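Local structure of 1-Cys peroxiredoxin (5K2I) at residues G55-A60 with E92-L97; K106-E111 with Y125-D130. The protein probably reduces hydrogen peroxide as a 1-Cys peroxiredoxin of the thioredoxin-like superfamily and is also implicated in scavenging nitric oxide. All blocks are in the same frame, centred on the assembly; numbering follows the deposited sequence.

Contact 1 of 2, residues G55-A60 with E92-L97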
ATOM      1  N   GLY A  55       1.871  -1.033 -15.407  1.00 12.23           N
ATOM      2  CA  GLY A  55       0.483  -1.045 -15.830  1.00 11.94           C
ATOM      3  C   GLY A  55       0.201  -0.173 -17.037  1.00  9.70           C
ATOM      4  O   GLY A  55      -0.560  -0.558 -17.932  1.00 11.50           O
ATOM      5  N   TYR A  56       0.813   1.004 -17.077  1.00 12.01           N
ATOM      6  CA  TYR A  56       0.599   1.903 -18.203  1.00 10.14           C
ATOM      7  C   TYR A  56       1.419   1.483 -19.410  1.00 11.19           C
ATOM      8  O   TYR A  56       0.998   1.705 -20.539  1.00 11.79           O
ATOM      9  CB  TYR A  56       0.884   3.365 -17.791  1.00 10.64           C
ATOM     10  CG  TYR A  56      -0.214   3.863 -16.877  1.00  9.96           C
ATOM     11  CD1 TYR A  56      -1.389   4.402 -17.392  1.00  9.15           C
ATOM     12  CD2 TYR A  56      -0.110   3.723 -15.499  1.00 10.63           C
ATOM     13  CE1 TYR A  56      -2.418   4.805 -16.556  1.00  9.33           C
ATOM     14  CE2 TYR A  56      -1.148   4.132 -14.652  1.00 10.03           C
ATOM     15  CZ  TYR A  56      -2.280   4.684 -15.196  1.00  9.76           C
ATOM     16  OH  TYR A  56      -3.314   5.086 -14.388  1.00 11.93           O
ATOM     17  N   ILE A  57       2.554   0.824 -19.174  1.00 11.41           N
ATOM     18  CA  ILE A  57       3.343   0.272 -20.271  1.00 11.59           C
ATOM     19  C   ILE A  57       2.532  -0.770 -21.029  1.00 11.66           C
ATOM     20  O   ILE A  57       2.413  -0.713 -22.262  1.00 13.02           O
ATOM     21  CB  ILE A  57       4.659  -0.344 -19.760  1.00 12.93           C
ATOM     22  CG1 ILE A  57       5.646   0.767 -19.406  1.00 14.63           C
ATOM     23  CG2 ILE A  57       5.278  -1.245 -20.814  1.00 14.27           C
ATOM     24  CD1 ILE A  57       6.904   0.269 -18.686  1.00 19.13           C
ATOM     25  N   VAL A  58       1.941  -1.715 -20.307  1.00 13.23           N
ATOM     26  CA  VAL A  58       1.246  -2.785 -21.008  1.00 13.54           C
ATOM     27  C   VAL A  58      -0.107  -2.328 -21.547  1.00 13.08           C
ATOM     28  O   VAL A  58      -0.604  -2.903 -22.505  1.00 14.03           O
ATOM     29  CB  VAL A  58       1.065  -4.048 -20.121  1.00 13.15           C
ATOM     30  CG1 VAL A  58       2.425  -4.660 -19.782  1.00 15.49           C
ATOM     31  CG2 VAL A  58       0.270  -3.735 -18.857  1.00 14.58           C
ATOM     32  N   LEU A  59      -0.698  -1.284 -20.962  1.00 10.86           N
ATOM     33  CA  LEU A  59      -1.980  -0.777 -21.479  1.00 12.74           C
ATOM     34  C   LEU A  59      -1.820   0.362 -22.491  1.00 10.08           C
ATOM     35  O   LEU A  59      -2.818   0.875 -22.987  1.00 12.59           O
ATOM     36  CB  LEU A  59      -2.886  -0.291 -20.341  1.00 13.25           C
ATOM     37  CG  LEU A  59      -3.741  -1.310 -19.584  1.00 23.55           C
ATOM     38  CD1 LEU A  59      -4.893  -0.614 -18.854  1.00 19.17           C
ATOM     39  CD2 LEU A  59      -4.260  -2.399 -20.500  1.00 22.32           C
ATOM     40  N   ALA A  60      -0.585   0.749 -22.797  1.00 10.50           N
ATOM     41  CA  ALA A  60      -0.350   1.919 -23.646  1.00 11.26           C
ATOM     42  C   ALA A  60      -1.030   1.795 -25.007  1.00 13.56           C
ATOM     43  O   ALA A  60      -1.652   2.745 -25.478  1.00 15.08           O
ATOM     44  CB  ALA A  60       1.138   2.152 -23.823  1.00 13.11           C
ATOM     45  N   GLU A  92       9.378   2.977 -23.065  1.00 19.77           N
ATOM     46  CA  GLU A  92       9.378   3.512 -24.423  1.00 24.39           C
ATOM     47  C   GLU A  92       8.262   4.525 -24.676  1.00 28.49           C
ATOM     48  O   GLU A  92       8.504   5.649 -25.114  1.00 29.39           O
ATOM     49  CB  GLU A  92       9.227   2.354 -25.411  1.00 31.85           C
ATOM     50  CG  GLU A  92       9.925   1.067 -24.969  1.00 38.83           C
ATOM     51  CD  GLU A  92       9.651  -0.102 -25.902  1.00 50.53           C
ATOM     52  OE1 GLU A  92       9.419   0.129 -27.109  1.00 55.35           O
ATOM     53  OE2 GLU A  92       9.657  -1.256 -25.418  1.00 53.03           O
ATOM     54  N   GLU A  93       7.040   4.102 -24.375  1.00 23.23           N
ATOM     55  CA  GLU A  93       5.834   4.803 -24.794  1.00 21.84           C
ATOM     56  C   GLU A  93       5.381   5.865 -23.799  1.00 23.63           C
ATOM     57  O   GLU A  93       4.303   6.437 -23.951  1.00 22.82           O
ATOM     58  CB  GLU A  93       4.702   3.793 -25.008  1.00 19.80           C
ATOM     59  CG  GLU A  93       4.912   2.866 -26.189  1.00 30.37           C
ATOM     60  CD  GLU A  93       4.790   3.590 -27.511  1.00 39.67           C
ATOM     61  OE1 GLU A  93       3.667   4.035 -27.839  1.00 45.22           O
ATOM     62  OE2 GLU A  93       5.812   3.717 -28.218  1.00 44.01           O
ATOM     63  N   ILE A  94       6.196   6.133 -22.785  1.00 15.09           N
ATOM     64  CA  ILE A  94       5.742   6.976 -21.681  1.00 12.88           C
ATOM     65  C   ILE A  94       6.707   8.123 -21.389  1.00 13.99           C
ATOM     66  O   ILE A  94       7.916   7.941 -21.272  1.00 14.36           O
ATOM     67  CB  ILE A  94       5.518   6.126 -20.420  1.00 14.06           C
ATOM     68  CG1 ILE A  94       4.378   5.127 -20.685  1.00 19.32           C
ATOM     69  CG2 ILE A  94       5.193   7.007 -19.206  1.00 11.81           C
ATOM     70  CD1 ILE A  94       4.217   4.080 -19.646  1.00 26.36           C
ATOM     71  N   LEU A  95       6.150   9.325 -21.299  1.00  9.99           N
ATOM     72  CA  LEU A  95       6.944  10.520 -21.087  1.00  9.99           C
ATOM     73  C   LEU A  95       7.245  10.669 -19.603  1.00  9.66           C
ATOM     74  O   LEU A  95       6.327  10.764 -18.791  1.00 11.52           O
ATOM     75  CB  LEU A  95       6.198  11.747 -21.617  1.00 10.80           C
ATOM     76  CG  LEU A  95       6.903  13.085 -21.437  1.00 14.22           C
ATOM     77  CD1 LEU A  95       8.271  13.092 -22.109  1.00 15.80           C
ATOM     78  CD2 LEU A  95       6.013  14.190 -21.985  1.00 17.11           C
ATOM     79  N   MET A  96       8.522  10.674 -19.250  1.00  9.97           N
ATOM     80  CA  MET A  96       8.924  10.798 -17.853  1.00  8.49           C
ATOM     81  C   MET A  96       9.118  12.264 -17.452  1.00 10.20           C
ATOM     82  O   MET A  96       9.965  12.968 -18.027  1.00 12.61           O
ATOM     83  CB  MET A  96      10.209   9.997 -17.601  1.00 11.00           C
ATOM     84  CG  MET A  96      10.192   8.593 -18.207  1.00 13.25           C
ATOM     85  SD  MET A  96       8.890   7.515 -17.526  1.00 14.03           S
ATOM     86  CE  MET A  96       9.428   7.489 -15.829  1.00 12.64           C
ATOM     87  N   LEU A  97       8.332  12.725 -16.479  1.00  8.07           N
ATOM     88  CA  LEU A  97       8.339  14.129 -16.064  1.00  7.83           C
ATOM     89  C   LEU A  97       8.680  14.288 -14.595  1.00  8.00           C
ATOM     90  O   LEU A  97       8.190  13.541 -13.738  1.00  9.32           O
ATOM     91  CB  LEU A  97       6.978  14.780 -16.341  1.00  7.60           C
ATOM     92  CG  LEU A  97       6.532  14.825 -17.806  1.00  8.06           C
ATOM     93  CD1 LEU A  97       5.084  15.341 -17.952  1.00 10.10           C
ATOM     94  CD2 LEU A  97       7.483  15.668 -18.623  1.00 11.94           C
TER
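Ile-94 carries CG1 anti to its carbonyl carbon (chi1 -64°), and an extended second torsion (chi2 169°) sends CD1 out to the helical segment 55-60. There Ile-94 CD1 meets CG1 of Ile-57 at 3.6 Å. Ile-94 CD1 also lies 3.7 Å from the backbone N of Ile-57 and 3.9 Å from CB of Tyr-56. It therefore packs on the helix backbone as well as on side chains. The two isoleucine side chains cross at about a right angle. Tyr-56 gives only its base to this contact. Its ring leads away and stacks with Phe-38, and helix 150-156 also touches it. One turn further on, CB of Ala-60 faces CB of Glu-93 at 4.1 Å. The Glu-93 chain then bends at chi2 (-70°). Ile-71 of strand 70-75 touches both Ala-60 and Ile-94. The contact thus packs helix 53-65 against the residues leading into strand 95-98 of the thioredoxin-fold sheet. Apolar packing dominates, with no polar bond between the two segments, so the fit probably rests on close packing. The Glu-93 carboxylate is paired through OE1 in a salt bridge with Lys-64, on the same helix that Glu-93 packs against.

Contact 2 of 2, residues K106-E111 with Y125-D130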
ATOM      1  N   LYS A 106       2.224  20.270  -5.136  1.00  8.67           N
ATOM      2  CA  LYS A 106       1.596  21.116  -4.135  1.00  9.98           C
ATOM      3  C   LYS A 106       0.503  21.985  -4.750  1.00  9.28           C
ATOM      4  O   LYS A 106      -0.524  22.213  -4.120  1.00  9.96           O
ATOM      5  CB  LYS A 106       2.627  21.985  -3.436  1.00 10.87           C
ATOM      6  CG  LYS A 106       3.531  21.204  -2.507  1.00 11.49           C
ATOM      7  CD  LYS A 106       4.425  22.133  -1.701  1.00 18.39           C
ATOM      8  CE  LYS A 106       5.487  22.747  -2.564  1.00 16.44           C
ATOM      9  NZ  LYS A 106       6.402  23.621  -1.753  1.00 22.40           N
ATOM     10  N   ALA A 107       0.711  22.448  -5.978  1.00  8.92           N
ATOM     11  CA  ALA A 107      -0.304  23.252  -6.676  1.00  8.12           C
ATOM     12  C   ALA A 107      -1.587  22.453  -6.929  1.00 10.03           C
ATOM     13  O   ALA A 107      -2.664  23.019  -7.031  1.00 12.30           O
ATOM     14  CB  ALA A 107       0.250  23.777  -7.979  1.00  8.00           C
ATOM     15  N   LEU A 108      -1.462  21.132  -7.028  1.00  8.80           N
ATOM     16  CA  LEU A 108      -2.611  20.255  -7.197  1.00  9.38           C
ATOM     17  C   LEU A 108      -3.287  19.923  -5.877  1.00  9.37           C
ATOM     18  O   LEU A 108      -4.391  19.387  -5.856  1.00  9.71           O
ATOM     19  CB  LEU A 108      -2.186  18.937  -7.847  1.00  9.46           C
ATOM     20  CG  LEU A 108      -1.678  18.956  -9.277  1.00 10.47           C
ATOM     21  CD1 LEU A 108      -1.174  17.578  -9.637  1.00 10.71           C
ATOM     22  CD2 LEU A 108      -2.778  19.362 -10.220  1.00  9.93           C
ATOM     23  N   GLY A 109      -2.575  20.161  -4.776  1.00  8.41           N
ATOM     24  CA  GLY A 109      -3.049  19.754  -3.467  1.00  9.19           C
ATOM     25  C   GLY A 109      -2.938  18.261  -3.240  1.00  9.85           C
ATOM     26  O   GLY A 109      -3.690  17.687  -2.443  1.00 11.45           O
ATOM     27  N   LEU A 110      -1.981  17.626  -3.916  1.00  8.79           N
ATOM     28  CA  LEU A 110      -1.867  16.169  -3.845  1.00  8.20           C
ATOM     29  C   LEU A 110      -0.516  15.717  -3.273  1.00  9.17           C
ATOM     30  O   LEU A 110      -0.068  14.599  -3.511  1.00  9.76           O
ATOM     31  CB  LEU A 110      -2.117  15.565  -5.231  1.00  9.22           C
ATOM     32  CG  LEU A 110      -3.596  15.596  -5.635  1.00  9.22           C
ATOM     33  CD1 LEU A 110      -3.789  15.266  -7.101  1.00 10.77           C
ATOM     34  CD2 LEU A 110      -4.365  14.621  -4.766  1.00 12.94           C
ATOM     35  N   GLU A 111       0.124  16.575  -2.492  1.00  7.97           N
ATOM     36  CA  GLU A 111       1.356  16.207  -1.807  1.00  9.36           C
ATOM     37  C   GLU A 111       1.068  15.321  -0.597  1.00 10.81           C
ATOM     38  O   GLU A 111      -0.073  15.241  -0.113  1.00 10.73           O
ATOM     39  CB  GLU A 111       2.129  17.457  -1.365  1.00  9.65           C
ATOM     40  CG  GLU A 111       1.537  18.201  -0.152  1.00 13.51           C
ATOM     41  CD  GLU A 111       0.461  19.231  -0.506  1.00 17.92           C
ATOM     42  OE1 GLU A 111      -0.164  19.161  -1.586  1.00 14.48           O
ATOM     43  OE2 GLU A 111       0.242  20.142   0.319  1.00 26.57           O
ATOM     44  N   TYR A 125      -1.995   9.063  -7.948  1.00  6.21           N
ATOM     45  CA  TYR A 125      -3.218   9.433  -8.626  1.00  7.63           C
ATOM     46  C   TYR A 125      -3.050   9.233 -10.125  1.00  5.90           C
ATOM     47  O   TYR A 125      -1.924   9.091 -10.628  1.00  6.85           O
ATOM     48  CB  TYR A 125      -3.614  10.899  -8.317  1.00  8.85           C
ATOM     49  CG  TYR A 125      -2.630  11.939  -8.848  1.00  6.85           C
ATOM     50  CD1 TYR A 125      -2.635  12.311 -10.188  1.00  7.80           C
ATOM     51  CD2 TYR A 125      -1.682  12.523  -8.014  1.00  7.73           C
ATOM     52  CE1 TYR A 125      -1.728  13.234 -10.682  1.00  8.20           C
ATOM     53  CE2 TYR A 125      -0.777  13.462  -8.498  1.00  7.01           C
ATOM     54  CZ  TYR A 125      -0.803  13.800  -9.835  1.00  7.41           C
ATOM     55  OH  TYR A 125       0.111  14.713 -10.315  1.00  9.08           O
ATOM     56  N   ALA A 126      -4.159   9.271 -10.844  1.00  7.17           N
ATOM     57  CA  ALA A 126      -4.110   9.268 -12.297  1.00  7.90           C
ATOM     58  C   ALA A 126      -5.188  10.186 -12.824  1.00  8.45           C
ATOM     59  O   ALA A 126      -6.271  10.303 -12.232  1.00  8.48           O
ATOM     60  CB  ALA A 126      -4.274   7.859 -12.852  1.00 10.40           C
ATOM     61  N   MET A 127      -4.866  10.844 -13.928  1.00  7.34           N
ATOM     62  CA  MET A 127      -5.734  11.816 -14.571  1.00  7.99           C
ATOM     63  C   MET A 127      -5.903  11.544 -16.052  1.00  7.70           C
ATOM     64  O   MET A 127      -4.966  11.068 -16.720  1.00  9.49           O
ATOM     65  CB  MET A 127      -5.153  13.223 -14.470  1.00 11.64           C
ATOM     66  CG  MET A 127      -5.076  13.852 -13.143  1.00 13.45           C
ATOM     67  SD  MET A 127      -4.218  15.420 -13.433  1.00 12.30           S
ATOM     68  CE  MET A 127      -4.356  16.104 -11.790  1.00 13.42           C
ATOM     69  N   ILE A 128      -7.074  11.900 -16.566  1.00  8.81           N
ATOM     70  CA  ILE A 128      -7.234  12.172 -17.990  1.00  8.27           C
ATOM     71  C   ILE A 128      -7.364  13.684 -18.138  1.00  9.54           C
ATOM     72  O   ILE A 128      -8.196  14.308 -17.475  1.00  9.58           O
ATOM     73  CB  ILE A 128      -8.466  11.474 -18.584  1.00  9.63           C
ATOM     74  CG1 ILE A 128      -8.356   9.955 -18.408  1.00 10.85           C
ATOM     75  CG2 ILE A 128      -8.647  11.845 -20.069  1.00 11.96           C
ATOM     76  CD1 ILE A 128      -9.653   9.201 -18.689  1.00 13.91           C
ATOM     77  N   ILE A 129      -6.534  14.259 -18.994  1.00  8.09           N
ATOM     78  CA  ILE A 129      -6.460  15.703 -19.183  1.00  8.48           C
ATOM     79  C   ILE A 129      -6.748  16.020 -20.642  1.00  8.56           C
ATOM     80  O   ILE A 129      -6.068  15.515 -21.529  1.00  9.38           O
ATOM     81  CB  ILE A 129      -5.075  16.249 -18.800  1.00  7.98           C
ATOM     82  CG1 ILE A 129      -4.666  15.694 -17.433  1.00 10.17           C
ATOM     83  CG2 ILE A 129      -5.080  17.771 -18.800  1.00  9.84           C
ATOM     84  CD1 ILE A 129      -3.191  15.743 -17.173  1.00 13.15           C
ATOM     85  N   ASP A 130      -7.753  16.849 -20.889  1.00  8.32           N
ATOM     86  CA  ASP A 130      -8.134  17.211 -22.250  1.00  8.67           C
ATOM     87  C   ASP A 130      -7.825  18.671 -22.490  1.00  9.30           C
ATOM     88  O   ASP A 130      -8.441  19.543 -21.884  1.00  9.14           O
ATOM     89  CB  ASP A 130      -9.615  16.930 -22.489  1.00 10.82           C
ATOM     90  CG  ASP A 130      -9.922  15.442 -22.560  1.00 13.14           C
ATOM     91  OD1 ASP A 130      -9.505  14.801 -23.550  1.00 15.09           O
ATOM     92  OD2 ASP A 130     -10.581  14.903 -21.643  1.00 14.59           O
TER
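Leu-108 points its CB toward strand 125-130 and divides at CG into two methyls whose nearest partners differ. Leu-108 CD1 lies 3.2 Å from OH and 3.8 Å from CZ of Tyr-125, at the hydroxyl end of that side chain. The two side chains cross there at about a right angle. Leu-108 CD2 meets CE of Met-127 at 3.9 Å, tip to tip. Met-127 can reach this far because its chain is extended beyond CG (chi2 175°, chi3 175°). Leu-110 lies over the tyrosine ring beside CD2 and CE2. Leu-110 CD1 sits over one face of Tyr-125, 3.9 Å from the centroid and 23° off the normal, a CH-pi contact. Offset toward the rim, Leu-110 CD1 comes nearest to CD2 of Tyr-125, at 3.6 Å. Between the two leucines, Gly-109 ends helix 103-108 in a Schellman motif with positive phi. The chain turns there, and both leucines still face the strand. Leu-137 of strand 133-139 touches Tyr-125 and Met-127, and Ile-2 and Pro-9 touch Leu-108. All four residues of the contact are buried. Tyr-125 receives a methyl from each leucine, one over a face and one at the hydroxyl end, which would probably limit rotation of the ring through dispersion and CH-pi terms alone.

In the fold
After the hairpin of strands 12-17 and 20-25 and then strand 34-40, the chain forms helix 53-65, which supplies the first half of contact 1. It passes through strand 70-75 and helix 79-88 before residues 92-97 close that loop. Strand 95-98 leads on to helix 103-108, where contact 2 opens. Strand 111-113 follows, and the return along strand 120-130 closes the second, shorter loop. The two loops run in series and neither nest nor cross. Their centres are about 17 Å apart, on opposite sides of the chain's centre. Both reach the same mixed sheet, and they touch directly where Tyr-56 OH packs on Ala-126 CB at 3.3 Å. Together they tie two helices to the thioredoxin-like core.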